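Local structure of replicase polyprotein 1a (Avian infectious bronchitis virus, 3LD1) at residues 212-217 against 221-226; 167-172 against 239-244; 3-8 against 86-91. The protein is of unknown function but forms the nsp2a part of non-structural protein 2, a product of the coronavirus replicase polyprotein probably cut out by the papain-like proteinase. The protein carries 3 engineered substitutions. One frame throughout, in Å; residues are numbered along the deposited sequence.

Contact 1 (212-217 against 221-226); sequences ITVVVM and LVVREF
The carboxylate of Glu225 presents both oxygens to Thr213. Glu225 OE1 takes the Thr213 N-H at 2.7 Å on its syn side, 20° out of the carboxylate plane, while Glu225 OE2 uses its syn lone pair for Thr213 OG1 at 2.5 Å. The threonine hydroxyl stands beside its own backbone N (chi1 -34°), which lets one carboxylate collect both donors and limits its rotation. The Arg224 guanidinium is met obliquely by Val215 CG1, 3.3 Å from Arg224 NH1; within 221-226, Val223 CG1 covers the centre of one face of the Phe226 ring. Further along, Val215 and Val222 form a hydrogen-bonded pair through two backbone bonds, and Arg224 N reaches Thr213 O at 3.0 Å. Val214, Val216, Leu221 and Val223 share one face, where Val214 CG1 lies 3.5 Å from Leu221 CD2; helices 140-162 and 232-243 lie against this side. Val215 and Val222 point to the other face, and there Met217 packs against Val222, with Met217 CB 4.0 Å from Val222 CG1. This is an antiparallel beta hairpin with a short connection between strands 214-217 and 220-223, its open end tied by the Glu225 carboxylate.

Contact 2 (167-172 against 239-244); sequences SALFQI and AKFFEE
Leu169 divides its two methyl branches between successive phenylalanines: Leu169 CD1 lies 4.2 Å from CZ of Phe242, and Leu169 CD2 lies 4.3 Å from CE1 of Phe241. Both methyls approach their rings obliquely, so neither ring is squarely stacked by the leucine. Ile172 adds the third touch, with CD1 over one face of the Phe241 ring, 4.3 Å above its plane and displaced toward the rim. The Phe241 ring extends toward the short helix because its CG is anti to the backbone N (chi1 177°).

The more closely covered part of this modest interface is its inner side, where Leu169 and Phe242 are buried. Leu221 of the hairpin strand 220-223 packs against both of them, and Phe260 meets the Phe242 ring edge-to-face, so further apolar groups cover the Leu169 and Phe242 side of the contact. The outer side is looser. Phe241 and Ile172 are only partly exposed, but the polar residues beyond them, Gln171, Lys240, Glu243 and Glu244, lie at the surface and do not join the contact. One turn of the helix apart, Lys240 NZ and Glu244 OE2 form a salt bridge of 3.6 Å on that outer side. No hydrogen bond joins the two segments, and the backbones stay well apart, the nearest CA atoms being those of Ile172 and Phe241 at 8.9 Å; the two segments touch through the outer parts of their apolar side chains, burying 155 Å² in all.

Glu244 is where helix 232-243 ends, so the contact joins the last turn of that helix to the weakly bonded helix 167-170. Apolar side chains that meet at their ends make a small helix-to-helix contact within the helical part of the chain.

Contact 3 (3-8 against 86-91); sequences DVILVS and EDIFGV
Ile5 has CG1 anti to its carbonyl carbon (chi1 -63°) and CG2 anti to its backbone N, a setting that turns CG1 mainly to Ile88 and CG2 to Phe89, with CG1 also near Phe89 CZ. The Ile5 and Ile88 side chains slide past each other in opposite directions, bringing Ile5 CG1 within 3.9 Å of Ile88 CG2. Ile5 CG2 lies 4.0 Å from Phe89 CZ and 4.2 Å from Phe89 CE1, approaching obliquely. The ring is also covered on one face by its neighbour in the helix, Ile88 CG2, 3.2 Å above the plane and displaced toward the rim. A single methyl thus touches both the strand side chain and the phenylalanine face. Around this cluster, Phe59 and Leu61 of strand 57-64 pack on Ile5, and Leu19 of helix 13-20 packs on Phe89 as well as on Val7. The helix stops just beyond, at Gly90, whose N bonds Glu86 O at 2.9 Å and whose O bonds the Tyr22 hydroxyl. Charged groups stay off the interface, Asp3 pairing with Lys74 and Glu86 with Arg96. With no hydrogen bond across it, the contact rests on dispersion and the exclusion of water, so it joins sheet and helix without directional polar ties.

Overall arrangement
Along the chain, contact 3 comes first and closes before the other two open; contact 2 then spans contact 1, whose hairpin comes between the two segments of contact 2 in sequence, after helices 174-185 and 194-207. Contacts 1 and 2 form one continuous patch: their centres are 13 Å apart and they touch through Leu221, while strand 220-223 leads directly to helix 232-243. Contact 3 stands apart in the N-terminal sheet, about 45 Å from contact 1 and 54 Å from contact 2 between centres, with contact 2 on the opposite side of the chain's centre. The elongated molecule therefore has separate apolar clusters in its N-terminal region and its helical middle.

Contact 1 (212-217 against 221-226)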
loop_
_atom_site.group_PDB
_atom_site.type_symbol
_atom_site.label_atom_id
_atom_site.label_comp_id
_atom_site.label_asym_id
_atom_site.label_seq_id
_atom_site.Cartn_x
_atom_site.Cartn_y
_atom_site.Cartn_z
ATOM N N ILE A 212 -4.470 -4.321 -1.538
ATOM C CA ILE A 212 -3.371 -4.608 -0.605
ATOM C C ILE A 212 -3.048 -6.087 -0.771
ATOM O O ILE A 212 -3.948 -6.914 -0.596
ATOM C CB ILE A 212 -3.739 -4.160 0.875
ATOM C CG1 ILE A 212 -3.111 -2.807 1.223
ATOM C CG2 ILE A 212 -3.349 -5.178 1.957
ATOM C CD1 ILE A 212 -3.750 -1.643 0.574
ATOM N N THR A 213 -1.796 -6.396 -1.155
ATOM C CA THR A 213 -1.319 -7.774 -1.395
ATOM C C THR A 213 -0.277 -8.123 -0.397
ATOM O O THR A 213 0.829 -7.546 -0.438
ATOM C CB THR A 213 -0.552 -7.912 -2.738
ATOM O OG1 THR A 213 -1.125 -7.033 -3.670
ATOM C CG2 THR A 213 -0.617 -9.357 -3.307
ATOM N N VAL A 214 -0.589 -9.086 0.456
ATOM C CA VAL A 214 0.385 -9.669 1.374
ATOM C C VAL A 214 1.161 -10.861 0.752
ATOM O O VAL A 214 0.570 -11.747 0.127
ATOM C CB VAL A 214 -0.359 -10.085 2.633
ATOM C CG1 VAL A 214 0.487 -10.938 3.527
ATOM C CG2 VAL A 214 -0.793 -8.804 3.412
ATOM N N VAL A 215 2.477 -10.875 0.887
ATOM C CA VAL A 215 3.266 -12.018 0.395
ATOM C C VAL A 215 4.249 -12.438 1.457
ATOM O O VAL A 215 4.352 -11.730 2.479
ATOM C CB VAL A 215 4.103 -11.696 -0.885
ATOM C CG1 VAL A 215 3.177 -11.359 -2.075
ATOM C CG2 VAL A 215 5.121 -10.611 -0.569
ATOM N N VAL A 216 5.001 -13.535 1.231
ATOM C CA VAL A 216 6.109 -13.806 2.142
ATOM C C VAL A 216 7.431 -13.712 1.462
ATOM O O VAL A 216 7.642 -14.365 0.450
ATOM C CB VAL A 216 6.013 -15.144 2.761
ATOM C CG1 VAL A 216 7.261 -15.388 3.605
ATOM C CG2 VAL A 216 4.747 -15.238 3.606
ATOM N N MET A 217 8.307 -12.901 2.016
ATOM C CA MET A 217 9.624 -12.790 1.549
ATOM C C MET A 217 10.643 -12.830 2.700
ATOM O O MET A 217 10.540 -12.084 3.716
ATOM C CB MET A 217 9.774 -11.461 0.854
ATOM C CG MET A 217 8.801 -11.218 -0.303
ATOM S SD MET A 217 8.920 -9.551 -1.112
ATOM C CE MET A 217 10.321 -9.676 -2.264
ATOM N N LEU A 221 6.181 -11.714 6.500
ATOM C CA LEU A 221 5.068 -11.133 5.801
ATOM C C LEU A 221 5.554 -9.757 5.315
ATOM O O LEU A 221 6.355 -9.128 5.971
ATOM C CB LEU A 221 3.922 -10.969 6.779
ATOM C CG LEU A 221 3.144 -12.245 7.170
ATOM C CD1 LEU A 221 2.219 -12.066 8.382
ATOM C CD2 LEU A 221 2.304 -12.708 6.010
ATOM N N VAL A 222 5.163 -9.348 4.114
ATOM C CA VAL A 222 5.377 -7.990 3.653
ATOM C C VAL A 222 4.144 -7.537 2.873
ATOM O O VAL A 222 3.503 -8.317 2.254
ATOM C CB VAL A 222 6.702 -7.777 2.861
ATOM C CG1 VAL A 222 7.725 -8.891 3.138
ATOM C CG2 VAL A 222 6.462 -7.523 1.346
ATOM N N VAL A 223 3.752 -6.283 3.034
ATOM C CA VAL A 223 2.661 -5.731 2.261
ATOM C C VAL A 223 3.348 -5.113 1.071
ATOM O O VAL A 223 4.098 -4.128 1.220
ATOM C CB VAL A 223 1.937 -4.658 3.076
ATOM C CG1 VAL A 223 1.124 -3.753 2.179
ATOM C CG2 VAL A 223 1.020 -5.295 4.050
ATOM N N ARG A 224 3.180 -5.744 -0.090
ATOM C CA ARG A 224 3.796 -5.235 -1.318
ATOM C C ARG A 224 3.618 -3.723 -1.415
ATOM O O ARG A 224 4.594 -3.001 -1.534
ATOM C CB ARG A 224 3.167 -5.917 -2.536
ATOM C CG ARG A 224 3.619 -7.418 -2.705
ATOM C CD ARG A 224 4.505 -7.566 -3.960
ATOM N NE ARG A 224 3.694 -8.129 -5.034
ATOM C CZ ARG A 224 3.744 -9.410 -5.400
ATOM N NH1 ARG A 224 4.623 -10.246 -4.793
ATOM N NH2 ARG A 224 2.929 -9.845 -6.366
ATOM N N GLU A 225 2.380 -3.237 -1.298
ATOM C CA GLU A 225 2.092 -1.838 -1.630
ATOM C C GLU A 225 2.800 -0.742 -0.799
ATOM O O GLU A 225 3.006 0.351 -1.293
ATOM C CB GLU A 225 0.594 -1.585 -1.703
ATOM C CG GLU A 225 -0.079 -2.405 -2.805
ATOM C CD GLU A 225 -0.347 -3.842 -2.394
ATOM O OE1 GLU A 225 -0.215 -4.222 -1.213
ATOM O OE2 GLU A 225 -0.740 -4.588 -3.287
ATOM N N PHE A 226 3.181 -1.036 0.434
ATOM C CA PHE A 226 3.981 -0.111 1.235
ATOM C C PHE A 226 5.416 -0.127 0.862
ATOM O O PHE A 226 6.171 0.654 1.426
ATOM C CB PHE A 226 3.977 -0.526 2.682
ATOM C CG PHE A 226 2.621 -0.580 3.287
ATOM C CD1 PHE A 226 1.570 0.144 2.739
ATOM C CD2 PHE A 226 2.381 -1.370 4.421
ATOM C CE1 PHE A 226 0.269 0.103 3.314
ATOM C CE2 PHE A 226 1.084 -1.416 5.022
ATOM C CZ PHE A 226 0.035 -0.676 4.477
#

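Contact 2 (167-172 against 239-244)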
loop_
_atom_site.group_PDB
_atom_site.type_symbol
_atom_site.label_atom_id
_atom_site.label_comp_id
_atom_site.label_asym_id
_atom_site.label_seq_id
_atom_site.Cartn_x
_atom_site.Cartn_y
_atom_site.Cartn_z
ATOM N N SER A 167 -5.464 -13.256 12.412
ATOM C CA SER A 167 -5.979 -12.166 13.253
ATOM C C SER A 167 -5.167 -11.969 14.476
ATOM O O SER A 167 -4.839 -10.830 14.803
ATOM C CB SER A 167 -7.471 -12.337 13.619
ATOM O OG SER A 167 -7.733 -13.365 14.570
ATOM N N ALA A 168 -4.801 -13.074 15.129
ATOM C CA ALA A 168 -3.928 -13.028 16.299
ATOM C C ALA A 168 -2.758 -12.129 16.006
ATOM O O ALA A 168 -2.252 -11.438 16.858
ATOM C CB ALA A 168 -3.445 -14.387 16.628
ATOM N N LEU A 169 -2.354 -12.118 14.756
ATOM C CA LEU A 169 -1.148 -11.423 14.358
ATOM C C LEU A 169 -1.308 -9.925 14.258
ATOM O O LEU A 169 -0.478 -9.158 14.761
ATOM C CB LEU A 169 -0.690 -11.956 13.018
ATOM C CG LEU A 169 0.640 -12.649 13.241
ATOM C CD1 LEU A 169 1.226 -13.064 11.912
ATOM C CD2 LEU A 169 1.600 -11.726 14.026
ATOM N N PHE A 170 -2.355 -9.524 13.556
ATOM C CA PHE A 170 -2.786 -8.179 13.603
ATOM C C PHE A 170 -2.304 -7.473 14.879
ATOM O O PHE A 170 -1.721 -6.406 14.765
ATOM C CB PHE A 170 -4.282 -8.155 13.555
ATOM C CG PHE A 170 -4.816 -6.916 12.973
ATOM C CD1 PHE A 170 -5.355 -5.927 13.783
ATOM C CD2 PHE A 170 -4.779 -6.711 11.595
ATOM C CE1 PHE A 170 -5.867 -4.734 13.223
ATOM C CE2 PHE A 170 -5.290 -5.527 11.013
ATOM C CZ PHE A 170 -5.842 -4.542 11.829
ATOM N N GLN A 171 -2.503 -8.066 16.072
ATOM C CA GLN A 171 -2.015 -7.468 17.339
ATOM C C GLN A 171 -0.613 -6.881 17.373
ATOM O O GLN A 171 -0.182 -6.440 18.426
ATOM C CB GLN A 171 -2.187 -8.385 18.528
ATOM C CG GLN A 171 -3.626 -8.450 18.985
ATOM C CD GLN A 171 -4.483 -7.344 18.355
ATOM O OE1 GLN A 171 -5.137 -7.556 17.312
ATOM N NE2 GLN A 171 -4.454 -6.146 18.969
ATOM N N ILE A 172 0.089 -6.924 16.234
ATOM C CA ILE A 172 1.104 -5.947 15.840
ATOM C C ILE A 172 0.415 -4.552 15.638
ATOM O O ILE A 172 1.047 -3.600 15.191
ATOM C CB ILE A 172 1.811 -6.372 14.470
ATOM C CG1 ILE A 172 2.501 -7.745 14.544
ATOM C CG2 ILE A 172 2.857 -5.392 14.089
ATOM C CD1 ILE A 172 3.592 -7.958 13.512
ATOM N N ALA A 239 9.106 -7.120 9.886
ATOM C CA ALA A 239 10.222 -7.956 9.604
ATOM C C ALA A 239 10.957 -8.234 10.901
ATOM O O ALA A 239 11.416 -9.345 11.128
ATOM C CB ALA A 239 11.121 -7.279 8.621
ATOM N N LYS A 240 11.047 -7.203 11.747
ATOM C CA LYS A 240 11.873 -7.220 12.922
ATOM C C LYS A 240 11.280 -8.265 13.892
ATOM O O LYS A 240 12.028 -9.075 14.417
ATOM C CB LYS A 240 11.872 -5.827 13.534
ATOM C CG LYS A 240 13.179 -5.391 14.153
ATOM C CD LYS A 240 13.013 -4.065 15.026
ATOM C CE LYS A 240 14.408 -3.587 15.662
ATOM N NZ LYS A 240 14.833 -4.398 16.879
ATOM N N PHE A 241 9.958 -8.268 14.088
ATOM C CA PHE A 241 9.253 -9.279 14.866
ATOM C C PHE A 241 9.438 -10.681 14.283
ATOM O O PHE A 241 9.360 -11.674 14.999
ATOM C CB PHE A 241 7.777 -8.944 14.823
ATOM C CG PHE A 241 6.846 -9.936 15.520
ATOM C CD1 PHE A 241 6.503 -11.163 14.934
ATOM C CD2 PHE A 241 6.174 -9.576 16.697
ATOM C CE1 PHE A 241 5.544 -12.088 15.597
ATOM C CE2 PHE A 241 5.233 -10.449 17.339
ATOM C CZ PHE A 241 4.931 -11.720 16.793
ATOM N N PHE A 242 9.624 -10.783 12.974
ATOM C CA PHE A 242 9.794 -12.099 12.390
ATOM C C PHE A 242 11.194 -12.551 12.579
ATOM O O PHE A 242 11.432 -13.691 12.964
ATOM C CB PHE A 242 9.409 -12.123 10.923
ATOM C CG PHE A 242 7.968 -12.388 10.730
ATOM C CD1 PHE A 242 7.511 -13.678 10.524
ATOM C CD2 PHE A 242 7.050 -11.355 10.811
ATOM C CE1 PHE A 242 6.120 -13.918 10.383
ATOM C CE2 PHE A 242 5.684 -11.562 10.641
ATOM C CZ PHE A 242 5.192 -12.830 10.441
ATOM N N GLU A 243 12.103 -11.628 12.327
ATOM C CA GLU A 243 13.484 -11.755 12.667
ATOM C C GLU A 243 13.649 -12.477 14.015
ATOM O O GLU A 243 14.266 -13.524 14.086
ATOM C CB GLU A 243 14.088 -10.362 12.747
ATOM C CG GLU A 243 15.571 -10.374 12.905
ATOM C CD GLU A 243 16.275 -11.021 11.701
ATOM O OE1 GLU A 243 15.624 -11.822 10.971
ATOM O OE2 GLU A 243 17.486 -10.715 11.491
ATOM N N GLU A 244 13.062 -11.934 15.063
ATOM C CA GLU A 244 13.261 -12.410 16.424
ATOM C C GLU A 244 12.499 -13.693 16.733
ATOM O O GLU A 244 12.408 -14.142 17.887
ATOM C CB GLU A 244 12.803 -11.297 17.378
ATOM C CG GLU A 244 13.857 -10.178 17.458
ATOM C CD GLU A 244 13.275 -8.776 17.621
ATOM O OE1 GLU A 244 12.087 -8.585 18.077
ATOM O OE2 GLU A 244 14.066 -7.861 17.272
#

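Contact 3 (3-8 against 86-91)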
loop_
_atom_site.group_PDB
_atom_site.type_symbol
_atom_site.label_atom_id
_atom_site.label_comp_id
_atom_site.label_asym_id
_atom_site.label_seq_id
_atom_site.Cartn_x
_atom_site.Cartn_y
_atom_site.Cartn_z
ATOM N N ASP A 3 -10.815 32.162 -25.207
ATOM C CA ASP A 3 -9.946 32.801 -24.189
ATOM C C ASP A 3 -9.087 31.795 -23.471
ATOM O O ASP A 3 -9.581 30.773 -22.936
ATOM C CB ASP A 3 -10.739 33.540 -23.132
ATOM C CG ASP A 3 -11.335 34.795 -23.650
ATOM O OD1 ASP A 3 -11.396 34.954 -24.889
ATOM O OD2 ASP A 3 -11.745 35.624 -22.813
ATOM N N VAL A 4 -7.798 32.102 -23.483
ATOM C CA VAL A 4 -6.813 31.309 -22.774
ATOM C C VAL A 4 -6.587 32.015 -21.417
ATOM O O VAL A 4 -6.109 33.148 -21.383
ATOM C CB VAL A 4 -5.516 31.145 -23.616
ATOM C CG1 VAL A 4 -4.643 30.059 -23.030
ATOM C CG2 VAL A 4 -5.871 30.808 -25.077
ATOM N N ILE A 5 -6.993 31.370 -20.314
ATOM C CA ILE A 5 -6.824 31.966 -18.988
ATOM C C ILE A 5 -5.351 31.849 -18.547
ATOM O O ILE A 5 -4.819 30.757 -18.401
ATOM C CB ILE A 5 -7.858 31.401 -17.946
ATOM C CG1 ILE A 5 -9.289 31.766 -18.393
ATOM C CG2 ILE A 5 -7.565 31.916 -16.497
ATOM C CD1 ILE A 5 -9.900 30.729 -19.281
ATOM N N LEU A 6 -4.704 32.991 -18.353
ATOM C CA LEU A 6 -3.332 32.973 -17.895
ATOM C C LEU A 6 -3.198 32.828 -16.355
ATOM O O LEU A 6 -3.569 33.734 -15.619
ATOM C CB LEU A 6 -2.559 34.202 -18.402
ATOM C CG LEU A 6 -2.681 34.499 -19.927
ATOM C CD1 LEU A 6 -2.001 35.874 -20.142
ATOM C CD2 LEU A 6 -2.121 33.346 -20.885
ATOM N N VAL A 7 -2.680 31.698 -15.859
ATOM C CA VAL A 7 -2.648 31.559 -14.431
ATOM C C VAL A 7 -1.253 31.473 -13.900
ATOM O O VAL A 7 -0.476 30.575 -14.245
ATOM C CB VAL A 7 -3.670 30.539 -13.817
ATOM C CG1 VAL A 7 -4.411 29.729 -14.868
ATOM C CG2 VAL A 7 -3.039 29.730 -12.804
ATOM N N SER A 8 -0.959 32.494 -13.102
ATOM C CA SER A 8 0.271 32.651 -12.429
ATOM C C SER A 8 0.774 31.361 -11.758
ATOM O O SER A 8 0.127 30.781 -10.886
ATOM C CB SER A 8 0.071 33.719 -11.415
ATOM O OG SER A 8 1.286 34.323 -11.252
ATOM N N GLU A 86 -14.476 33.465 -9.747
ATOM C CA GLU A 86 -15.849 33.236 -10.150
ATOM C C GLU A 86 -16.185 34.142 -11.313
ATOM O O GLU A 86 -17.027 33.798 -12.149
ATOM C CB GLU A 86 -16.803 33.425 -8.984
ATOM C CG GLU A 86 -16.747 32.224 -8.086
ATOM C CD GLU A 86 -17.574 32.318 -6.852
ATOM O OE1 GLU A 86 -18.283 33.307 -6.695
ATOM O OE2 GLU A 86 -17.535 31.383 -6.028
ATOM N N ASP A 87 -15.502 35.275 -11.412
ATOM C CA ASP A 87 -15.727 36.216 -12.546
ATOM C C ASP A 87 -15.341 35.619 -13.855
ATOM O O ASP A 87 -15.898 35.962 -14.889
ATOM C CB ASP A 87 -14.950 37.515 -12.374
ATOM C CG ASP A 87 -15.513 38.373 -11.260
ATOM O OD1 ASP A 87 -16.705 38.142 -10.834
ATOM O OD2 ASP A 87 -14.751 39.262 -10.806
ATOM N N ILE A 88 -14.382 34.711 -13.810
ATOM C CA ILE A 88 -13.912 34.084 -14.994
ATOM C C ILE A 88 -14.634 32.779 -15.204
ATOM O O ILE A 88 -15.092 32.539 -16.319
ATOM C CB ILE A 88 -12.457 33.761 -14.862
ATOM C CG1 ILE A 88 -11.567 35.033 -14.839
ATOM C CG2 ILE A 88 -12.078 32.710 -15.893
ATOM C CD1 ILE A 88 -10.200 34.717 -14.388
ATOM N N PHE A 89 -14.782 31.926 -14.171
ATOM C CA PHE A 89 -15.235 30.525 -14.415
ATOM C C PHE A 89 -16.702 30.260 -14.146
ATOM O O PHE A 89 -17.288 29.288 -14.673
ATOM C CB PHE A 89 -14.360 29.494 -13.698
ATOM C CG PHE A 89 -12.935 29.429 -14.208
ATOM C CD1 PHE A 89 -11.972 30.285 -13.724
ATOM C CD2 PHE A 89 -12.561 28.498 -15.151
ATOM C CE1 PHE A 89 -10.657 30.272 -14.185
ATOM C CE2 PHE A 89 -11.224 28.450 -15.634
ATOM C CZ PHE A 89 -10.276 29.329 -15.162
ATOM N N GLY A 90 -17.324 31.164 -13.407
ATOM C CA GLY A 90 -18.645 30.932 -12.876
ATOM C C GLY A 90 -18.414 30.314 -11.518
ATOM O O GLY A 90 -17.307 30.401 -10.980
ATOM N N VAL A 91 -19.449 29.688 -10.968
ATOM C CA VAL A 91 -19.478 29.228 -9.612
ATOM C C VAL A 91 -19.316 27.730 -9.671
ATOM O O VAL A 91 -19.878 27.079 -10.553
ATOM C CB VAL A 91 -20.819 29.554 -8.921
ATOM C CG1 VAL A 91 -20.853 29.003 -7.449
ATOM C CG2 VAL A 91 -21.002 31.026 -8.868
#